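Local structure of tail spike protein gp49 (Pseudomonas phage LKA1, 4RU4) at residues N141-N152 with Y191-V201. The protein probably cleaves the O-specific polysaccharide of the Pseudomonas surface as a tailspike lyase, degrading the host envelope during virus entry. Numbering follows the deposited sequence.
Sequences NLVAGDVFIIYN and YDGATVAIYKV
Strands 147-151 and 197-201 run antiparallel, their axes at 155° and 4.5 Å apart at closest approach, and Ile-149 with Tyr-199 and Tyr-151 with Ala-197 form hydrogen-bonded pairs. Beyond them Val-201 N gives a nearly straight bond to Val-147 O, and a water joins Val-147 N to Val-201 O. Side chains alternate between the two faces. On one, aliphatic side chains pack together with two aromatic rings: Ile-150 sends CG2, which lies anti to its backbone N, over the centre of the Tyr-191 ring, 3.9 Å from the centroid, a CH-pi contact. The same methyl meets Val-196 CG1, while Ile-198 lies alongside Ile-150 and puts its own CG2 3.6 Å from Phe-148 CD1. A broad ring suits Tyr-191, since it offers a flat apolar surface to the methyl while its hydroxyl bonds to Glu-169. Both strands belong to the Ig-like domain set on the side of the pectin-lyase-like beta-helix; strand 168-177 flanks 147-151 across from 197-201, and strand 113-120 pairs with the latter. On the other face Ile-149 CD1 packs on Val-201 CG2 at 3.8 Å, and Leu-118 adds to this cluster. Tyr-151 CD2 lies 4.2 Å from Tyr-199 CE2, the side chains crossing at an angle. Back on the Ile-150 face, at the Val-201 end, Lys-200, extended through every torsion, slides its methylenes past Leu-142 CD2, so that a long chain runs against an apolar methyl and still brings its charge to a polar corner. There NZ donates to Asn-141 O at 2.9 Å and makes a longer salt bridge, 3.6 Å, to Asp-146 OD2, with a water linking the two charged groups. Asp-146 OD2 also accepts from Val-143 N, above the carboxylate plane, bracing the type II turn in which Gly-145 adopts a positive phi.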
ATOM      1  N   ASN B 141     -34.595  11.826  17.951  1.00 12.73           N
ATOM      2  CA  ASN B 141     -34.110  10.968  19.026  1.00 12.99           C
ATOM      3  C   ASN B 141     -32.693  10.467  18.716  1.00 15.11           C
ATOM      4  O   ASN B 141     -32.489   9.281  18.417  1.00 14.30           O
ATOM      5  CB  ASN B 141     -35.063   9.793  19.281  1.00 16.92           C
ATOM      6  CG  ASN B 141     -34.640   8.961  20.475  1.00 17.88           C
ATOM      7  OD1 ASN B 141     -34.093   9.487  21.433  1.00 20.69           O
ATOM      8  ND2 ASN B 141     -34.845   7.644  20.400  1.00 18.63           N
ATOM      9  N   LEU B 142     -31.729  11.391  18.789  1.00 14.88           N
ATOM     10  CA  LEU B 142     -30.331  11.121  18.438  1.00 16.12           C
ATOM     11  C   LEU B 142     -29.383  11.716  19.481  1.00 15.36           C
ATOM     12  O   LEU B 142     -29.658  12.788  20.016  1.00 16.61           O
ATOM     13  CB  LEU B 142     -30.015  11.732  17.068  1.00 12.98           C
ATOM     14  CG  LEU B 142     -30.740  11.127  15.866  1.00  8.09           C
ATOM     15  CD1 LEU B 142     -30.483  11.965  14.629  1.00  8.02           C
ATOM     16  CD2 LEU B 142     -30.250   9.687  15.644  1.00  7.83           C
ATOM     17  N   VAL B 143     -28.291  11.010  19.774  1.00 12.85           N
ATOM     18  CA  VAL B 143     -27.173  11.560  20.550  1.00 14.01           C
ATOM     19  C   VAL B 143     -25.856  11.287  19.822  1.00 13.82           C
ATOM     20  O   VAL B 143     -25.822  10.510  18.847  1.00  9.79           O
ATOM     21  CB  VAL B 143     -27.075  10.964  21.988  1.00 14.74           C
ATOM     22  CG1 VAL B 143     -28.288  11.341  22.820  1.00 17.41           C
ATOM     23  CG2 VAL B 143     -26.885   9.438  21.956  1.00 15.57           C
ATOM     24  N   ALA B 144     -24.779  11.922  20.290  1.00 13.15           N
ATOM     25  CA  ALA B 144     -23.466  11.761  19.675  1.00 15.74           C
ATOM     26  C   ALA B 144     -23.113  10.279  19.548  1.00 13.16           C
ATOM     27  O   ALA B 144     -23.343   9.498  20.480  1.00 10.91           O
ATOM     28  CB  ALA B 144     -22.412  12.498  20.492  1.00 17.77           C
ATOM     29  N   GLY B 145     -22.586   9.887  18.392  1.00 10.64           N
ATOM     30  CA  GLY B 145     -22.193   8.504  18.170  1.00  8.94           C
ATOM     31  C   GLY B 145     -23.300   7.709  17.476  1.00 10.28           C
ATOM     32  O   GLY B 145     -23.055   6.617  16.963  1.00 10.05           O
ATOM     33  N   ASP B 146     -24.525   8.235  17.463  1.00 10.61           N
ATOM     34  CA  ASP B 146     -25.623   7.512  16.821  1.00 10.63           C
ATOM     35  C   ASP B 146     -25.423   7.504  15.304  1.00 10.14           C
ATOM     36  O   ASP B 146     -24.713   8.344  14.763  1.00  9.47           O
ATOM     37  CB  ASP B 146     -26.999   8.121  17.155  1.00  8.64           C
ATOM     38  CG  ASP B 146     -27.525   7.724  18.541  1.00 13.92           C
ATOM     39  OD1 ASP B 146     -26.932   6.864  19.225  1.00 15.63           O
ATOM     40  OD2 ASP B 146     -28.574   8.269  18.936  1.00 15.83           O
ATOM     41  N   VAL B 147     -26.063   6.555  14.626  1.00  9.42           N
ATOM     42  CA  VAL B 147     -25.949   6.422  13.163  1.00  6.57           C
ATOM     43  C   VAL B 147     -27.311   6.480  12.512  1.00  9.46           C
ATOM     44  O   VAL B 147     -28.269   5.855  12.986  1.00 11.39           O
ATOM     45  CB  VAL B 147     -25.226   5.106  12.779  1.00  6.87           C
ATOM     46  CG1 VAL B 147     -25.232   4.867  11.256  1.00  6.66           C
ATOM     47  CG2 VAL B 147     -23.799   5.142  13.332  1.00  6.15           C
ATOM     48  N   PHE B 148     -27.420   7.269  11.453  1.00  7.99           N
ATOM     49  CA  PHE B 148     -28.659   7.305  10.694  1.00  9.69           C
ATOM     50  C   PHE B 148     -28.394   7.246   9.206  1.00 11.89           C
ATOM     51  O   PHE B 148     -27.277   7.522   8.755  1.00  8.76           O
ATOM     52  CB  PHE B 148     -29.539   8.508  11.082  1.00 11.67           C
ATOM     53  CG  PHE B 148     -28.935   9.876  10.769  1.00 11.44           C
ATOM     54  CD1 PHE B 148     -29.151  10.476   9.540  1.00  9.38           C
ATOM     55  CD2 PHE B 148     -28.230  10.584  11.744  1.00 12.65           C
ATOM     56  CE1 PHE B 148     -28.653  11.726   9.261  1.00 11.15           C
ATOM     57  CE2 PHE B 148     -27.708  11.837  11.473  1.00  9.25           C
ATOM     58  CZ  PHE B 148     -27.928  12.417  10.226  1.00 11.53           C
ATOM     59  N   ILE B 149     -29.431   6.865   8.467  1.00 10.05           N
ATOM     60  CA  ILE B 149     -29.384   6.782   7.020  1.00  7.57           C
ATOM     61  C   ILE B 149     -30.335   7.812   6.421  1.00  9.90           C
ATOM     62  O   ILE B 149     -31.522   7.872   6.775  1.00  8.55           O
ATOM     63  CB  ILE B 149     -29.872   5.402   6.534  1.00  6.58           C
ATOM     64  CG1 ILE B 149     -28.913   4.303   6.978  1.00  6.36           C
ATOM     65  CG2 ILE B 149     -30.001   5.397   4.986  1.00  6.50           C
ATOM     66  CD1 ILE B 149     -29.496   2.884   6.825  1.00  9.74           C
ATOM     67  N   ILE B 150     -29.803   8.645   5.535  1.00  8.48           N
ATOM     68  CA  ILE B 150     -30.644   9.454   4.666  1.00  9.43           C
ATOM     69  C   ILE B 150     -30.955   8.588   3.455  1.00 11.06           C
ATOM     70  O   ILE B 150     -30.032   8.032   2.850  1.00  7.88           O
ATOM     71  CB  ILE B 150     -29.871  10.696   4.213  1.00  9.06           C
ATOM     72  CG1 ILE B 150     -29.439  11.517   5.446  1.00 11.40           C
ATOM     73  CG2 ILE B 150     -30.685  11.511   3.178  1.00  7.91           C
ATOM     74  CD1 ILE B 150     -28.519  12.705   5.126  1.00  7.00           C
ATOM     75  N   TYR B 151     -32.238   8.456   3.098  1.00 12.12           N
ATOM     76  CA  TYR B 151     -32.635   7.565   2.003  1.00 10.33           C
ATOM     77  C   TYR B 151     -33.586   8.239   1.036  1.00  9.98           C
ATOM     78  O   TYR B 151     -34.581   8.831   1.450  1.00  7.90           O
ATOM     79  CB  TYR B 151     -33.315   6.322   2.575  1.00 12.90           C
ATOM     80  CG  TYR B 151     -33.969   5.410   1.559  1.00 12.36           C
ATOM     81  CD1 TYR B 151     -33.207   4.767   0.582  1.00  8.65           C
ATOM     82  CD2 TYR B 151     -35.341   5.149   1.612  1.00 10.57           C
ATOM     83  CE1 TYR B 151     -33.794   3.929  -0.350  1.00  8.75           C
ATOM     84  CE2 TYR B 151     -35.945   4.289   0.690  1.00 12.47           C
ATOM     85  CZ  TYR B 151     -35.167   3.684  -0.279  1.00 13.69           C
ATOM     86  OH  TYR B 151     -35.737   2.843  -1.192  1.00 11.68           O
ATOM     87  N   ASN B 152     -33.283   8.126  -0.248  1.00 10.53           N
ATOM     88  CA  ASN B 152     -34.173   8.615  -1.297  1.00 11.55           C
ATOM     89  C   ASN B 152     -34.888   7.433  -1.963  1.00 11.03           C
ATOM     90  O   ASN B 152     -34.260   6.661  -2.682  1.00 12.24           O
ATOM     91  CB  ASN B 152     -33.367   9.402  -2.325  1.00 11.65           C
ATOM     92  CG  ASN B 152     -34.256  10.081  -3.362  1.00 11.95           C
ATOM     93  OD1 ASN B 152     -35.381   9.650  -3.594  1.00  9.16           O
ATOM     94  ND2 ASN B 152     -33.751  11.147  -3.984  1.00 11.34           N
ATOM     95  N   TYR B 191     -29.099  16.591  -0.957  1.00 12.12           N
ATOM     96  CA  TYR B 191     -30.452  16.027  -0.868  1.00 11.89           C
ATOM     97  C   TYR B 191     -31.500  17.134  -0.800  1.00 14.93           C
ATOM     98  O   TYR B 191     -31.336  18.107  -0.042  1.00 12.47           O
ATOM     99  CB  TYR B 191     -30.593  15.124   0.361  1.00 12.16           C
ATOM    100  CG  TYR B 191     -29.566  14.023   0.320  1.00 11.21           C
ATOM    101  CD1 TYR B 191     -29.740  12.928  -0.516  1.00  9.08           C
ATOM    102  CD2 TYR B 191     -28.391  14.124   1.057  1.00  6.90           C
ATOM    103  CE1 TYR B 191     -28.782  11.936  -0.596  1.00  9.07           C
ATOM    104  CE2 TYR B 191     -27.407  13.146   0.972  1.00  7.05           C
ATOM    105  CZ  TYR B 191     -27.606  12.048   0.144  1.00  9.02           C
ATOM    106  OH  TYR B 191     -26.623  11.073   0.054  1.00 10.42           O
ATOM    107  N   ASP B 192     -32.559  16.964  -1.596  1.00 15.47           N
ATOM    108  CA  ASP B 192     -33.784  17.764  -1.533  1.00 16.05           C
ATOM    109  C   ASP B 192     -34.583  17.213  -0.356  1.00 15.87           C
ATOM    110  O   ASP B 192     -34.930  16.025  -0.343  1.00 13.74           O
ATOM    111  CB  ASP B 192     -34.568  17.569  -2.835  1.00 14.12           C
ATOM    112  CG  ASP B 192     -35.864  18.391  -2.900  1.00 19.13           C
ATOM    113  OD1 ASP B 192     -36.391  18.819  -1.850  1.00 18.04           O
ATOM    114  OD2 ASP B 192     -36.358  18.594  -4.034  1.00 18.37           O
ATOM    115  N   GLY B 193     -34.859  18.070   0.629  1.00 13.81           N
ATOM    116  CA  GLY B 193     -35.479  17.633   1.863  1.00 13.21           C
ATOM    117  C   GLY B 193     -36.815  16.964   1.606  1.00 16.42           C
ATOM    118  O   GLY B 193     -37.244  16.094   2.369  1.00 15.16           O
ATOM    119  N   ALA B 194     -37.471  17.362   0.519  1.00 14.77           N
ATOM    120  CA  ALA B 194     -38.787  16.831   0.204  1.00 18.32           C
ATOM    121  C   ALA B 194     -38.731  15.445  -0.409  1.00 16.75           C
ATOM    122  O   ALA B 194     -39.774  14.824  -0.637  1.00 15.77           O
ATOM    123  CB  ALA B 194     -39.541  17.785  -0.729  1.00 19.79           C
ATOM    124  N   THR B 195     -37.535  14.956  -0.702  1.00 11.95           N
ATOM    125  CA  THR B 195     -37.419  13.666  -1.379  1.00 12.08           C
ATOM    126  C   THR B 195     -36.782  12.538  -0.557  1.00 15.32           C
ATOM    127  O   THR B 195     -36.645  11.413  -1.062  1.00 19.26           O
ATOM    128  CB  THR B 195     -36.585  13.806  -2.637  1.00 16.07           C
ATOM    129  OG1 THR B 195     -35.250  14.163  -2.253  1.00 17.29           O
ATOM    130  CG2 THR B 195     -37.146  14.891  -3.515  1.00 15.04           C
ATOM    131  N   VAL B 196     -36.373  12.814   0.682  1.00 11.09           N
ATOM    132  CA  VAL B 196     -35.674  11.788   1.464  1.00 12.03           C
ATOM    133  C   VAL B 196     -36.431  11.427   2.742  1.00 16.42           C
ATOM    134  O   VAL B 196     -37.149  12.261   3.308  1.00 15.52           O
ATOM    135  CB  VAL B 196     -34.201  12.188   1.794  1.00 11.13           C
ATOM    136  CG1 VAL B 196     -33.303  12.069   0.548  1.00  9.37           C
ATOM    137  CG2 VAL B 196     -34.117  13.616   2.345  1.00  7.90           C
ATOM    138  N   ALA B 197     -36.289  10.172   3.164  1.00 12.75           N
ATOM    139  CA  ALA B 197     -36.776   9.708   4.452  1.00 11.63           C
ATOM    140  C   ALA B 197     -35.543   9.338   5.267  1.00 12.75           C
ATOM    141  O   ALA B 197     -34.589   8.773   4.728  1.00 10.76           O
ATOM    142  CB  ALA B 197     -37.654   8.476   4.278  1.00 11.00           C
ATOM    143  N   ILE B 198     -35.573   9.660   6.558  1.00 11.13           N
ATOM    144  CA  ILE B 198     -34.416   9.498   7.433  1.00  9.49           C
ATOM    145  C   ILE B 198     -34.741   8.407   8.462  1.00 12.28           C
ATOM    146  O   ILE B 198     -35.864   8.334   8.971  1.00 13.82           O
ATOM    147  CB  ILE B 198     -34.070  10.830   8.184  1.00  9.95           C
ATOM    148  CG1 ILE B 198     -34.286  12.052   7.281  1.00  8.64           C
ATOM    149  CG2 ILE B 198     -32.622  10.802   8.766  1.00  7.75           C
ATOM    150  CD1 ILE B 198     -33.484  12.003   5.913  1.00  7.83           C
ATOM    151  N   TYR B 199     -33.753   7.570   8.769  1.00 10.43           N
ATOM    152  CA  TYR B 199     -33.935   6.416   9.632  1.00  9.04           C
ATOM    153  C   TYR B 199     -32.743   6.267  10.532  1.00 10.16           C
ATOM    154  O   TYR B 199     -31.601   6.275  10.055  1.00 11.91           O
ATOM    155  CB  TYR B 199     -33.983   5.143   8.777  1.00  9.37           C
ATOM    156  CG  TYR B 199     -35.174   5.095   7.852  1.00 11.94           C
ATOM    157  CD1 TYR B 199     -36.413   4.653   8.317  1.00 11.72           C
ATOM    158  CD2 TYR B 199     -35.066   5.496   6.527  1.00 11.96           C
ATOM    159  CE1 TYR B 199     -37.508   4.601   7.487  1.00 14.92           C
ATOM    160  CE2 TYR B 199     -36.167   5.450   5.677  1.00 17.84           C
ATOM    161  CZ  TYR B 199     -37.386   5.001   6.169  1.00 15.77           C
ATOM    162  OH  TYR B 199     -38.477   4.942   5.340  1.00 16.80           O
ATOM    163  N   LYS B 200     -33.016   6.057  11.817  1.00 12.02           N
ATOM    164  CA  LYS B 200     -31.998   5.742  12.792  1.00 11.94           C
ATOM    165  C   LYS B 200     -31.660   4.265  12.667  1.00 12.28           C
ATOM    166  O   LYS B 200     -32.558   3.420  12.506  1.00 10.07           O
ATOM    167  CB  LYS B 200     -32.529   5.996  14.210  1.00 10.62           C
ATOM    168  CG  LYS B 200     -31.455   5.883  15.300  1.00 14.07           C
ATOM    169  CD  LYS B 200     -32.034   6.339  16.648  1.00 14.11           C
ATOM    170  CE  LYS B 200     -31.069   6.114  17.803  1.00 14.80           C
ATOM    171  NZ  LYS B 200     -31.686   6.566  19.109  1.00 17.96           N
ATOM    172  N   VAL B 201     -30.378   3.929  12.765  1.00 11.76           N
ATOM    173  CA  VAL B 201     -30.023   2.516  12.744  1.00  9.66           C
ATOM    174  C   VAL B 201     -29.919   2.023  14.175  1.00 10.93           C
ATOM    175  O   VAL B 201     -29.033   2.439  14.922  1.00 12.18           O
ATOM    176  CB  VAL B 201     -28.723   2.255  11.964  1.00  8.75           C
ATOM    177  CG1 VAL B 201     -28.421   0.770  11.937  1.00  8.01           C
ATOM    178  CG2 VAL B 201     -28.857   2.802  10.558  1.00  8.36           C
TER
HETATM  179  O   HOH W   1     -29.875   7.402  20.992  1.00 18.01           O
HETATM  180  O   HOH W   2     -27.649   4.634  16.180  1.00 12.52           O